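Local structure of peptidoglycan-N-acetylglucosamine deacetylase BC_1974 (Bacillus cereus, 5N1P) at residues 8-13 with 61-66; 72-77 with 94-99; 77-82 with 117-122; 109-114 with 199-204. The protein hydrolyses the acetyl group from N-acetylglucosamine residues of peptidoglycan, releasing acetate, with zinc, cobalt or nickel as the metal cofactor. All blocks are in the same frame, centred on the assembly; numbering follows the deposited sequence.

In the fold
Followed from the N terminus, interaction 1 is the first to close: it joins the end of strand 2-9 to the run before helix 65-70 across 47 intervening residues, at the zinc site. Interaction 2 opens only after that and shuts a shorter loop of 16 residues, setting the start of helix 74-89 on strand 95-96 and the residues after it. Interaction 3 shares E77 with interaction 2 and crosses it, laying the next turn of the same helix on residues 117-122. Interaction 4 spans 84 residues, from helix 108-116 to the C-terminal loop, and crosses interaction 3. Interactions 1 and 4 do not touch, their nearest atoms lying about 8 Å apart.

Interaction 1 of 4, residues 8-13 with 61-66; sequences FDDGPG and MTHNFA. With ZN (zinc ion), chain F; 8GK (~{N}-oxidanylnaphthalene-1-carboxamide), chain E.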
# COMPACT_ATOMS: atom_id res chain seq x y z
N PHE A 8 0.53 -2.49 1.63
CA PHE A 8 0.16 -3.74 0.97
C PHE A 8 -0.78 -3.44 -0.18
O PHE A 8 -1.86 -2.91 0.03
CB PHE A 8 -0.52 -4.70 1.95
CG PHE A 8 0.35 -5.08 3.10
CD1 PHE A 8 1.28 -6.10 2.96
CD2 PHE A 8 0.28 -4.39 4.31
CE1 PHE A 8 2.11 -6.46 4.02
CE2 PHE A 8 1.10 -4.74 5.38
CZ PHE A 8 2.03 -5.77 5.23
N ASP A 9 -0.35 -3.80 -1.38
CA ASP A 9 -1.08 -3.54 -2.62
C ASP A 9 -1.83 -4.76 -3.16
O ASP A 9 -1.43 -5.91 -2.93
CB ASP A 9 -0.13 -3.10 -3.73
CG ASP A 9 0.42 -1.69 -3.55
OD1 ASP A 9 0.09 -1.04 -2.55
OD2 ASP A 9 1.20 -1.25 -4.44
N ASP A 10 -2.90 -4.48 -3.91
CA ASP A 10 -3.57 -5.38 -4.85
C ASP A 10 -4.70 -6.20 -4.21
O ASP A 10 -5.36 -6.97 -4.90
CB ASP A 10 -2.61 -6.36 -5.57
CG ASP A 10 -1.54 -5.67 -6.41
OD1 ASP A 10 -1.63 -4.46 -6.70
OD2 ASP A 10 -0.59 -6.36 -6.83
N GLY A 11 -4.93 -6.01 -2.92
CA GLY A 11 -5.96 -6.78 -2.23
C GLY A 11 -7.33 -6.12 -2.18
O GLY A 11 -7.62 -5.18 -2.95
N PRO A 12 -8.21 -6.60 -1.29
CA PRO A 12 -7.94 -7.73 -0.39
C PRO A 12 -7.94 -9.08 -1.08
O PRO A 12 -8.28 -9.21 -2.26
CB PRO A 12 -9.10 -7.67 0.63
CG PRO A 12 -9.74 -6.32 0.44
CD PRO A 12 -9.51 -5.96 -1.00
N GLY A 13 -7.54 -10.10 -0.34
CA GLY A 13 -7.45 -11.43 -0.91
C GLY A 13 -7.47 -12.47 0.19
O GLY A 13 -7.71 -12.16 1.35
N MET A 61 -9.11 0.60 -10.42
CA MET A 61 -10.13 -0.38 -10.78
C MET A 61 -9.57 -1.48 -11.68
O MET A 61 -9.83 -2.66 -11.48
CB MET A 61 -11.30 0.29 -11.50
CG MET A 61 -12.09 1.28 -10.68
SD MET A 61 -12.87 0.61 -9.18
CE MET A 61 -13.89 -0.69 -9.84
N THR A 62 -8.80 -1.07 -12.68
CA THR A 62 -8.34 -1.97 -13.72
C THR A 62 -6.89 -2.41 -13.57
O THR A 62 -6.49 -3.42 -14.14
CB THR A 62 -8.49 -1.34 -15.11
OG1 THR A 62 -7.58 -0.23 -15.23
CG2 THR A 62 -9.91 -0.85 -15.32
N HIS A 63 -6.11 -1.62 -12.84
CA HIS A 63 -4.66 -1.85 -12.74
C HIS A 63 -4.04 -1.95 -14.14
O HIS A 63 -3.09 -2.70 -14.35
CB HIS A 63 -4.38 -3.11 -11.92
CG HIS A 63 -3.03 -3.12 -11.25
ND1 HIS A 63 -1.86 -3.34 -11.94
CD2 HIS A 63 -2.69 -2.99 -9.95
CE1 HIS A 63 -0.84 -3.31 -11.10
NE2 HIS A 63 -1.32 -3.11 -9.88
N ASN A 64 -4.60 -1.19 -15.08
CA ASN A 64 -4.18 -1.25 -16.48
C ASN A 64 -3.36 -0.01 -16.83
O ASN A 64 -3.88 1.10 -16.86
CB ASN A 64 -5.41 -1.36 -17.38
CG ASN A 64 -5.05 -1.51 -18.85
OD1 ASN A 64 -4.44 -0.62 -19.45
ND2 ASN A 64 -5.45 -2.63 -19.45
N PHE A 65 -2.07 -0.20 -17.10
CA PHE A 65 -1.15 0.89 -17.41
C PHE A 65 -1.64 1.81 -18.53
O PHE A 65 -1.62 3.03 -18.40
CB PHE A 65 0.22 0.31 -17.77
CG PHE A 65 1.30 1.34 -17.91
CD1 PHE A 65 1.54 1.94 -19.14
CD2 PHE A 65 2.09 1.69 -16.82
CE1 PHE A 65 2.54 2.89 -19.27
CE2 PHE A 65 3.09 2.64 -16.96
CZ PHE A 65 3.32 3.24 -18.18
N ALA A 66 -2.07 1.22 -19.64
CA ALA A 66 -2.51 2.01 -20.78
C ALA A 66 -3.75 2.86 -20.47
O ALA A 66 -3.84 4.03 -20.86
CB ALA A 66 -2.79 1.09 -21.97
ZN ZN F . -0.38 -3.23 -7.96
C1 8GK E . 2.40 -2.09 -8.25
C2 8GK E . 3.68 -2.10 -9.03
C3 8GK E . 3.83 -3.04 -10.03
C4 8GK E . 5.00 -3.06 -10.79
C5 8GK E . 6.01 -2.13 -10.54
C6 8GK E . 5.86 -1.19 -9.54
C7 8GK E . 4.68 -1.17 -8.78
C8 8GK E . 5.14 -4.02 -11.78
C9 8GK E . 4.13 -4.95 -12.03
C10 8GK E . 2.97 -4.93 -11.28
C11 8GK E . 2.82 -3.97 -10.28
O12 8GK E . 1.40 -1.76 -8.86
N13 8GK E . 2.35 -2.45 -6.97
O14 8GK E . 1.19 -3.09 -6.54
O HOH W 1 0.83 -5.12 -8.44
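The imidazole of H63 and the carboxylate of D10 meet through a zinc ion. At the edge of the H63 ring, in its plane, lies naphthalene carbon C11 of the bound inhibitor, while inhibitor O12 and D10 OD1 approach the ring obliquely. H63 also meets the H59 ring steeply and the Y100 ring edge-to-face.

The metal bonds define the contact: H63 NE2 lies 2.1 Å from zinc and D10 OD1 2.2 Å. They subtend about 108° at the ion, which leaves D10 OD1 and H63 NE2 3.5 Å apart with no hydrogen bond between them. D10 OD2 stays 3.3 Å from zinc, so the carboxylate binds through one oxygen; the other accepts a short hydrogen bond, 2.5 Å, from water 1, itself a zinc ligand. H63 reaches the ion with CG anti to the backbone N (chi1 -155°). The hydroxamate chelates through O14 and O12 with a bite of about 71°, O12 lying 2.5 Å from zinc, longer than the O14 bond. D9 OD2 comes within 2.8 Å of inhibitor O14; D9, the inferred proton acceptor, has its OD1 in a salt bridge with R97. H59 completes the Asp-His-His metal triad of the NodB-type (CE4) deacetylases.

In the fold, D9 lies on strand 2-9, next to strands 31-34 and 157-163 of the parallel sheet, and the chain turns a corner at D10. H63 precedes helix 65-70, and E77 of helix 74-89 takes hydrogen bonds from T62 OG1 and M61 N just ahead of it.

Interaction 2 of 4, residues 72-77 with 94-99; sequences GEYVNE and KLTRPP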
# COMPACT_ATOMS: atom_id res chain seq x y z
N GLY A 72 -5.34 8.32 -19.72
CA GLY A 72 -5.61 9.33 -18.70
C GLY A 72 -6.75 9.06 -17.74
O GLY A 72 -7.36 10.00 -17.23
N GLU A 73 -7.05 7.80 -17.48
CA GLU A 73 -8.18 7.46 -16.61
C GLU A 73 -7.84 7.37 -15.12
O GLU A 73 -8.72 7.02 -14.33
CB GLU A 73 -8.81 6.13 -17.04
CG GLU A 73 -9.46 6.17 -18.42
CD GLU A 73 -10.65 7.11 -18.47
OE1 GLU A 73 -11.33 7.27 -17.44
OE2 GLU A 73 -10.90 7.69 -19.55
N TYR A 74 -6.60 7.69 -14.75
CA TYR A 74 -6.14 7.52 -13.37
C TYR A 74 -7.10 8.10 -12.34
O TYR A 74 -7.53 7.41 -11.41
CB TYR A 74 -4.76 8.17 -13.18
CG TYR A 74 -4.14 7.90 -11.82
CD1 TYR A 74 -4.34 8.76 -10.74
CD2 TYR A 74 -3.36 6.77 -11.62
CE1 TYR A 74 -3.76 8.50 -9.49
CE2 TYR A 74 -2.78 6.50 -10.40
CZ TYR A 74 -2.98 7.37 -9.34
OH TYR A 74 -2.40 7.08 -8.12
N VAL A 75 -7.44 9.38 -12.49
CA VAL A 75 -8.25 10.00 -11.45
C VAL A 75 -9.67 9.44 -11.47
O VAL A 75 -10.25 9.19 -10.41
CB VAL A 75 -8.27 11.53 -11.58
CG1 VAL A 75 -9.16 12.14 -10.51
CG2 VAL A 75 -6.85 12.08 -11.45
N ASN A 76 -10.22 9.19 -12.66
CA ASN A 76 -11.55 8.59 -12.74
C ASN A 76 -11.60 7.24 -12.01
O ASN A 76 -12.54 6.96 -11.25
CB ASN A 76 -11.99 8.42 -14.19
CG ASN A 76 -12.23 9.75 -14.88
OD1 ASN A 76 -12.55 10.74 -14.23
ND2 ASN A 76 -12.07 9.77 -16.21
N GLU A 77 -10.59 6.40 -12.23
CA GLU A 77 -10.57 5.09 -11.58
C GLU A 77 -10.41 5.21 -10.08
O GLU A 77 -11.02 4.47 -9.32
CB GLU A 77 -9.44 4.22 -12.12
CG GLU A 77 -9.71 3.73 -13.54
CD GLU A 77 -8.93 2.46 -13.86
OE1 GLU A 77 -8.52 1.75 -12.93
OE2 GLU A 77 -8.75 2.17 -15.07
N LYS A 94 -8.34 9.61 0.72
CA LYS A 94 -7.71 10.53 -0.23
C LYS A 94 -6.43 9.96 -0.85
O LYS A 94 -6.01 10.43 -1.90
CB LYS A 94 -7.40 11.87 0.43
CG LYS A 94 -8.64 12.63 0.90
CD LYS A 94 -9.68 12.75 -0.21
CE LYS A 94 -10.93 13.54 0.22
NZ LYS A 94 -11.86 12.74 1.07
N LEU A 95 -5.80 8.99 -0.20
CA LEU A 95 -4.49 8.52 -0.68
C LEU A 95 -4.61 7.42 -1.72
O LEU A 95 -5.33 6.43 -1.54
CB LEU A 95 -3.64 8.04 0.50
CG LEU A 95 -2.18 7.70 0.15
CD1 LEU A 95 -1.42 8.95 -0.31
CD2 LEU A 95 -1.53 7.05 1.37
N THR A 96 -3.89 7.59 -2.82
CA THR A 96 -3.82 6.62 -3.89
C THR A 96 -2.38 6.11 -4.03
O THR A 96 -1.43 6.81 -3.70
CB THR A 96 -4.28 7.20 -5.24
OG1 THR A 96 -3.29 8.14 -5.72
CG2 THR A 96 -5.60 7.92 -5.08
N ARG A 97 -2.27 4.87 -4.48
CA ARG A 97 -0.97 4.26 -4.82
C ARG A 97 -1.05 3.89 -6.30
O ARG A 97 -1.90 3.10 -6.71
CB ARG A 97 -0.73 3.05 -3.92
CG ARG A 97 0.18 1.93 -4.42
CD ARG A 97 1.67 2.26 -4.33
NE ARG A 97 2.20 2.76 -3.07
CZ ARG A 97 2.56 2.02 -2.02
NH1 ARG A 97 2.34 0.71 -2.01
NH2 ARG A 97 3.10 2.60 -0.94
N PRO A 98 -0.18 4.49 -7.13
CA PRO A 98 -0.29 4.21 -8.57
C PRO A 98 0.14 2.80 -8.93
O PRO A 98 1.23 2.38 -8.55
CB PRO A 98 0.67 5.22 -9.23
CG PRO A 98 0.99 6.23 -8.17
CD PRO A 98 0.83 5.53 -6.83
N PRO A 99 -0.70 2.08 -9.67
CA PRO A 99 -0.18 0.85 -10.25
C PRO A 99 1.09 1.14 -11.08
O PRO A 99 1.11 2.10 -11.85
CB PRO A 99 -1.33 0.37 -11.13
CG PRO A 99 -2.55 0.88 -10.43
CD PRO A 99 -2.15 2.22 -9.88
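The first turn of helix 74-89 sets Y74 against strand 95-96 and the two prolines that follow it. The tyrosine side chain spans the gap, and its CG lies anti to the backbone N (chi1 -173°), which sends the ring from the helix toward the other segment. Its hydroxyl carries the polar part: Y74 OH donates to T96 OG1 at 2.8 Å, the two side chains approaching from opposite directions. T96 OG1 is in turn hydrogen-bonded to K120 O, so the threonine hydroxyl links the helix to the neighbouring strand of the small parallel sheet.

Residues 97-99 belong to the Arg-Pro-Pro-Tyr sequence, a form of the conserved R-x-P-Y motif of CE4 deacetylases, and the prolines form the apolar part. P98 CA sits in the plane of the Y74 ring at its edge, 3.8 Å from Y74 CE2. From P98 the ring atom CG comes to 3.5 Å of Y74 OH, and CB lies 3.9 Å from Y74 CE2, so the pyrrolidine lies alongside the hydroxyl and the adjoining CE2 edge, displaced to one side of the ring plane. P99 makes a looser, oblique touch, its CD 4.4 Å from Y74 CE2, and it also lines the inhibitor pocket.

The CB of R97 points the opposite way from this packing. Its guanidinium forms a salt bridge with D9 and hydrogen bonds to W122 O and T7 OG1, while R97 O is bonded to ND1 of the zinc ligand H59. Y74 is further packed by V121 of strand 120-121, L106 of a loop and V114 of helix 108-116.

Interaction 3 of 4, residues 77-82 with 117-122; sequences EMKEDQ and GGFKVW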
# COMPACT_ATOMS: atom_id res chain seq x y z
N GLU A 77 -10.59 6.40 -12.23
CA GLU A 77 -10.57 5.09 -11.58
C GLU A 77 -10.41 5.21 -10.08
O GLU A 77 -11.02 4.47 -9.32
CB GLU A 77 -9.44 4.22 -12.12
CG GLU A 77 -9.71 3.73 -13.54
CD GLU A 77 -8.93 2.46 -13.86
OE1 GLU A 77 -8.52 1.75 -12.93
OE2 GLU A 77 -8.75 2.17 -15.07
N MET A 78 -9.56 6.13 -9.64
CA MET A 78 -9.35 6.28 -8.21
C MET A 78 -10.63 6.79 -7.52
O MET A 78 -10.94 6.35 -6.42
CB MET A 78 -8.18 7.21 -7.92
CG MET A 78 -6.83 6.60 -8.33
SD MET A 78 -6.52 5.01 -7.55
CE MET A 78 -4.94 4.59 -8.25
N LYS A 79 -11.38 7.66 -8.20
CA LYS A 79 -12.64 8.17 -7.68
C LYS A 79 -13.67 7.05 -7.59
O LYS A 79 -14.43 6.97 -6.63
CB LYS A 79 -13.17 9.33 -8.55
CG LYS A 79 -14.21 10.19 -7.82
CD LYS A 79 -14.58 11.43 -8.62
CE LYS A 79 -15.75 12.17 -7.98
NZ LYS A 79 -16.14 13.38 -8.76
N GLU A 80 -13.69 6.17 -8.58
CA GLU A 80 -14.65 5.07 -8.56
C GLU A 80 -14.35 4.12 -7.40
O GLU A 80 -15.25 3.67 -6.69
CB GLU A 80 -14.64 4.30 -9.89
CG GLU A 80 -15.65 3.17 -9.92
CD GLU A 80 -15.71 2.44 -11.25
OE1 GLU A 80 -15.06 2.89 -12.22
OE2 GLU A 80 -16.41 1.42 -11.32
N ASP A 81 -13.07 3.83 -7.22
CA ASP A 81 -12.59 2.94 -6.16
C ASP A 81 -12.89 3.57 -4.79
O ASP A 81 -13.35 2.90 -3.86
CB ASP A 81 -11.09 2.70 -6.37
CG ASP A 81 -10.55 1.48 -5.65
OD1 ASP A 81 -11.31 0.60 -5.20
OD2 ASP A 81 -9.30 1.40 -5.57
N GLN A 82 -12.66 4.88 -4.70
CA GLN A 82 -12.96 5.63 -3.50
C GLN A 82 -14.41 5.44 -3.06
O GLN A 82 -14.70 5.21 -1.88
CB GLN A 82 -12.66 7.11 -3.74
CG GLN A 82 -12.90 8.02 -2.55
CD GLN A 82 -12.85 9.46 -2.96
OE1 GLN A 82 -13.64 9.90 -3.80
NE2 GLN A 82 -11.92 10.22 -2.38
N GLY A 117 -8.52 16.94 -7.86
CA GLY A 117 -9.51 15.99 -7.40
C GLY A 117 -9.46 15.72 -5.91
O GLY A 117 -10.28 14.97 -5.39
N GLY A 118 -8.49 16.32 -5.22
CA GLY A 118 -8.38 16.20 -3.78
C GLY A 118 -7.64 14.94 -3.35
O GLY A 118 -7.73 14.53 -2.19
N PHE A 119 -6.92 14.33 -4.28
CA PHE A 119 -6.20 13.09 -3.98
C PHE A 119 -4.75 13.34 -3.64
O PHE A 119 -4.17 14.37 -4.02
CB PHE A 119 -6.27 12.13 -5.18
CG PHE A 119 -7.63 11.62 -5.46
CD1 PHE A 119 -8.17 10.59 -4.72
CD2 PHE A 119 -8.41 12.19 -6.46
CE1 PHE A 119 -9.44 10.11 -4.97
CE2 PHE A 119 -9.68 11.72 -6.71
CZ PHE A 119 -10.19 10.68 -5.96
N LYS A 120 -4.15 12.39 -2.94
CA LYS A 120 -2.71 12.33 -2.75
C LYS A 120 -2.16 11.05 -3.40
O LYS A 120 -2.93 10.14 -3.74
CB LYS A 120 -2.33 12.35 -1.26
CG LYS A 120 -2.78 13.58 -0.48
CD LYS A 120 -2.08 14.85 -0.95
CE LYS A 120 -2.50 16.03 -0.08
NZ LYS A 120 -1.90 17.31 -0.55
N VAL A 121 -0.85 11.01 -3.59
CA VAL A 121 -0.19 9.88 -4.23
C VAL A 121 1.01 9.45 -3.40
O VAL A 121 1.89 10.27 -3.11
CB VAL A 121 0.32 10.24 -5.66
CG1 VAL A 121 1.27 9.16 -6.17
CG2 VAL A 121 -0.84 10.44 -6.61
N TRP A 122 1.06 8.17 -3.03
CA TRP A 122 2.25 7.62 -2.40
C TRP A 122 2.84 6.53 -3.27
O TRP A 122 2.14 5.57 -3.66
CB TRP A 122 1.94 7.04 -1.01
CG TRP A 122 2.33 7.93 0.13
CD1 TRP A 122 2.54 9.29 0.08
CD2 TRP A 122 2.62 7.52 1.47
NE1 TRP A 122 2.91 9.75 1.33
CE2 TRP A 122 2.98 8.68 2.19
CE3 TRP A 122 2.60 6.29 2.13
CZ2 TRP A 122 3.33 8.65 3.54
CZ3 TRP A 122 2.95 6.26 3.48
CH2 TRP A 122 3.31 7.43 4.16
O HOH W 2 -11.34 13.18 -3.31
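F119 drives its ring into the side of helix 74-89, where its CE1-CZ end abuts, obliquely, the amide of Q82 and the backbone between M78 and K79. F119 CE1 lies 3.6 Å from Q82 NE2; the two side chains run at a slant to each other, the amide and ring planes 30° apart. At the far end of the ring, F119 CZ comes to 3.9 Å of K79 CA and 4.2 Å of M78 C, so the helix backbone itself forms part of the seat. M78 contributes CB, 4.3 Å from F119 CE1, before the rest of its chain turns away toward T96 and M58.

Q82 is extended beyond CG and anti to its N at chi1 (-179°), which carries NE2 past the ring to two acceptors: P93 O and water 2, the latter at 3.2 Å. Water 2 donates to G117 O at 2.9 Å and stands over one face of F119 toward its rim.

G118, with phi 84° and two bonds back into the last turn, ends helix 108-116 in a Schellman motif. Strand 95-96, helix 108-116 and the parallel strand 120-121 form a beta-alpha-beta crossover, and F119, just before its second strand, packs that unit on helix 74-89.

Interaction 4 of 4, residues 109-114 with 199-204; sequences GLRNKV and NFWHDN
A bend at chi3 (-57°) turns the guanidinium of R111 so that it lies over W201 while NE faces D203. The guanidinium lies flat on the indole, planes 23° apart and centres 4.1 Å apart. NH1 takes the central place above the ring system, 3.3 Å from W201 CD2, and R111 CZ stands over the six-membered ring in a cation-pi contact. Nearer the helix, R111 CD makes a CH-pi contact with the five-membered ring.

At the guanidinium edge, R111 NE donates to D203 OD2 at 2.9 Å in a salt bridge. D203 OD2 lies in the guanidinium plane, but is met on the anti side of the carboxylate and somewhat out of its plane, and the N-H...O angle is bent to 140°. Water 3 makes a second link, accepting from R111 NH2 at 2.8 Å and donating to D203 OD2 at 2.8 Å.

The loop braces itself: N199 OD1 accepts from D203 N at 3.0 Å on an in-plane lone pair, and N199 ND2 returns a bond to D203 O at 2.9 Å, around a type I turn from N199 to H202. R111 NH1 reaches L106 O, W201 NE1 reaches S102 O, and R205 forms a second salt bridge with D203 OD2. Face and edge of one cation thus hold the C-terminal loop to helix 108-116, its charge probably balanced by a carboxylate shared with R205.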
# COMPACT_ATOMS: atom_id res chain seq x y z
N GLY A 109 0.03 16.74 -16.54
CA GLY A 109 -1.40 16.97 -16.61
C GLY A 109 -2.16 16.11 -15.63
O GLY A 109 -3.12 16.57 -15.01
N LEU A 110 -1.75 14.85 -15.49
CA LEU A 110 -2.40 13.95 -14.55
C LEU A 110 -2.12 14.34 -13.11
O LEU A 110 -3.00 14.23 -12.26
CB LEU A 110 -1.95 12.50 -14.79
CG LEU A 110 -2.50 11.87 -16.08
CD1 LEU A 110 -2.07 10.41 -16.18
CD2 LEU A 110 -4.01 11.97 -16.11
N ARG A 111 -0.91 14.81 -12.81
CA ARG A 111 -0.63 15.22 -11.44
C ARG A 111 -1.51 16.41 -11.05
O ARG A 111 -1.99 16.49 -9.92
CB ARG A 111 0.86 15.55 -11.25
CG ARG A 111 1.73 14.34 -11.48
CD ARG A 111 3.12 14.48 -10.87
NE ARG A 111 3.88 15.66 -11.31
CZ ARG A 111 4.58 15.72 -12.43
NH1 ARG A 111 4.57 14.71 -13.29
NH2 ARG A 111 5.27 16.82 -12.72
N ASN A 112 -1.75 17.32 -11.99
CA ASN A 112 -2.69 18.41 -11.74
C ASN A 112 -4.10 17.89 -11.48
O ASN A 112 -4.78 18.37 -10.57
CB ASN A 112 -2.71 19.39 -12.92
CG ASN A 112 -1.49 20.26 -12.95
OD1 ASN A 112 -0.82 20.44 -11.93
ND2 ASN A 112 -1.19 20.82 -14.12
N LYS A 113 -4.53 16.91 -12.26
CA LYS A 113 -5.86 16.33 -12.06
C LYS A 113 -5.98 15.66 -10.70
O LYS A 113 -7.02 15.73 -10.05
CB LYS A 113 -6.17 15.32 -13.17
CG LYS A 113 -6.38 15.94 -14.54
CD LYS A 113 -7.04 14.96 -15.50
CE LYS A 113 -7.34 15.61 -16.84
NZ LYS A 113 -8.16 16.84 -16.68
N VAL A 114 -4.90 15.01 -10.26
CA VAL A 114 -4.86 14.39 -8.94
C VAL A 114 -5.09 15.44 -7.86
O VAL A 114 -5.96 15.27 -6.99
CB VAL A 114 -3.51 13.67 -8.71
CG1 VAL A 114 -3.27 13.37 -7.23
CG2 VAL A 114 -3.44 12.41 -9.54
N ASN A 199 6.74 10.48 -3.26
CA ASN A 199 6.47 10.09 -4.64
C ASN A 199 7.70 10.31 -5.51
O ASN A 199 8.57 11.13 -5.20
CB ASN A 199 5.24 10.85 -5.20
CG ASN A 199 5.47 12.34 -5.37
OD1 ASN A 199 6.10 12.78 -6.34
ND2 ASN A 199 4.93 13.13 -4.45
N PHE A 200 7.77 9.54 -6.59
CA PHE A 200 8.96 9.50 -7.44
C PHE A 200 9.19 10.81 -8.18
O PHE A 200 10.31 11.08 -8.60
CB PHE A 200 8.84 8.34 -8.44
CG PHE A 200 8.88 6.98 -7.80
CD1 PHE A 200 9.74 6.71 -6.75
CD2 PHE A 200 8.05 5.96 -8.26
CE1 PHE A 200 9.78 5.45 -6.15
CE2 PHE A 200 8.08 4.70 -7.68
CZ PHE A 200 8.94 4.44 -6.62
N TRP A 201 8.16 11.63 -8.33
CA TRP A 201 8.31 12.93 -8.99
C TRP A 201 8.82 14.00 -8.05
O TRP A 201 9.15 15.10 -8.49
CB TRP A 201 6.97 13.40 -9.59
CG TRP A 201 6.55 12.60 -10.77
CD1 TRP A 201 5.73 11.51 -10.78
CD2 TRP A 201 6.95 12.81 -12.13
NE1 TRP A 201 5.60 11.02 -12.06
CE2 TRP A 201 6.34 11.81 -12.91
CE3 TRP A 201 7.78 13.74 -12.76
CZ2 TRP A 201 6.51 11.73 -14.29
CZ3 TRP A 201 7.95 13.66 -14.13
CH2 TRP A 201 7.32 12.66 -14.88
N HIS A 202 8.87 13.69 -6.76
CA HIS A 202 9.18 14.69 -5.74
C HIS A 202 8.27 15.90 -5.93
O HIS A 202 8.68 17.05 -5.80
CB HIS A 202 10.67 15.09 -5.79
CG HIS A 202 11.61 13.95 -5.56
ND1 HIS A 202 12.97 14.06 -5.70
CD2 HIS A 202 11.38 12.66 -5.20
CE1 HIS A 202 13.54 12.90 -5.44
NE2 HIS A 202 12.60 12.03 -5.13
N ASP A 203 7.02 15.60 -6.27
CA ASP A 203 5.98 16.61 -6.44
C ASP A 203 5.34 16.85 -5.08
O ASP A 203 4.63 15.99 -4.56
CB ASP A 203 4.94 16.14 -7.46
CG ASP A 203 3.88 17.20 -7.78
OD1 ASP A 203 3.72 18.15 -7.00
OD2 ASP A 203 3.21 17.05 -8.82
N ASN A 204 5.61 18.01 -4.48
CA ASN A 204 5.21 18.23 -3.10
C ASN A 204 3.75 18.61 -2.95
O ASN A 204 3.28 18.85 -1.84
CB ASN A 204 6.10 19.28 -2.45
CG ASN A 204 7.50 18.75 -2.21
OD1 ASN A 204 7.67 17.58 -1.88
ND2 ASN A 204 8.50 19.61 -2.38
O HOH W 3 4.25 18.68 -10.86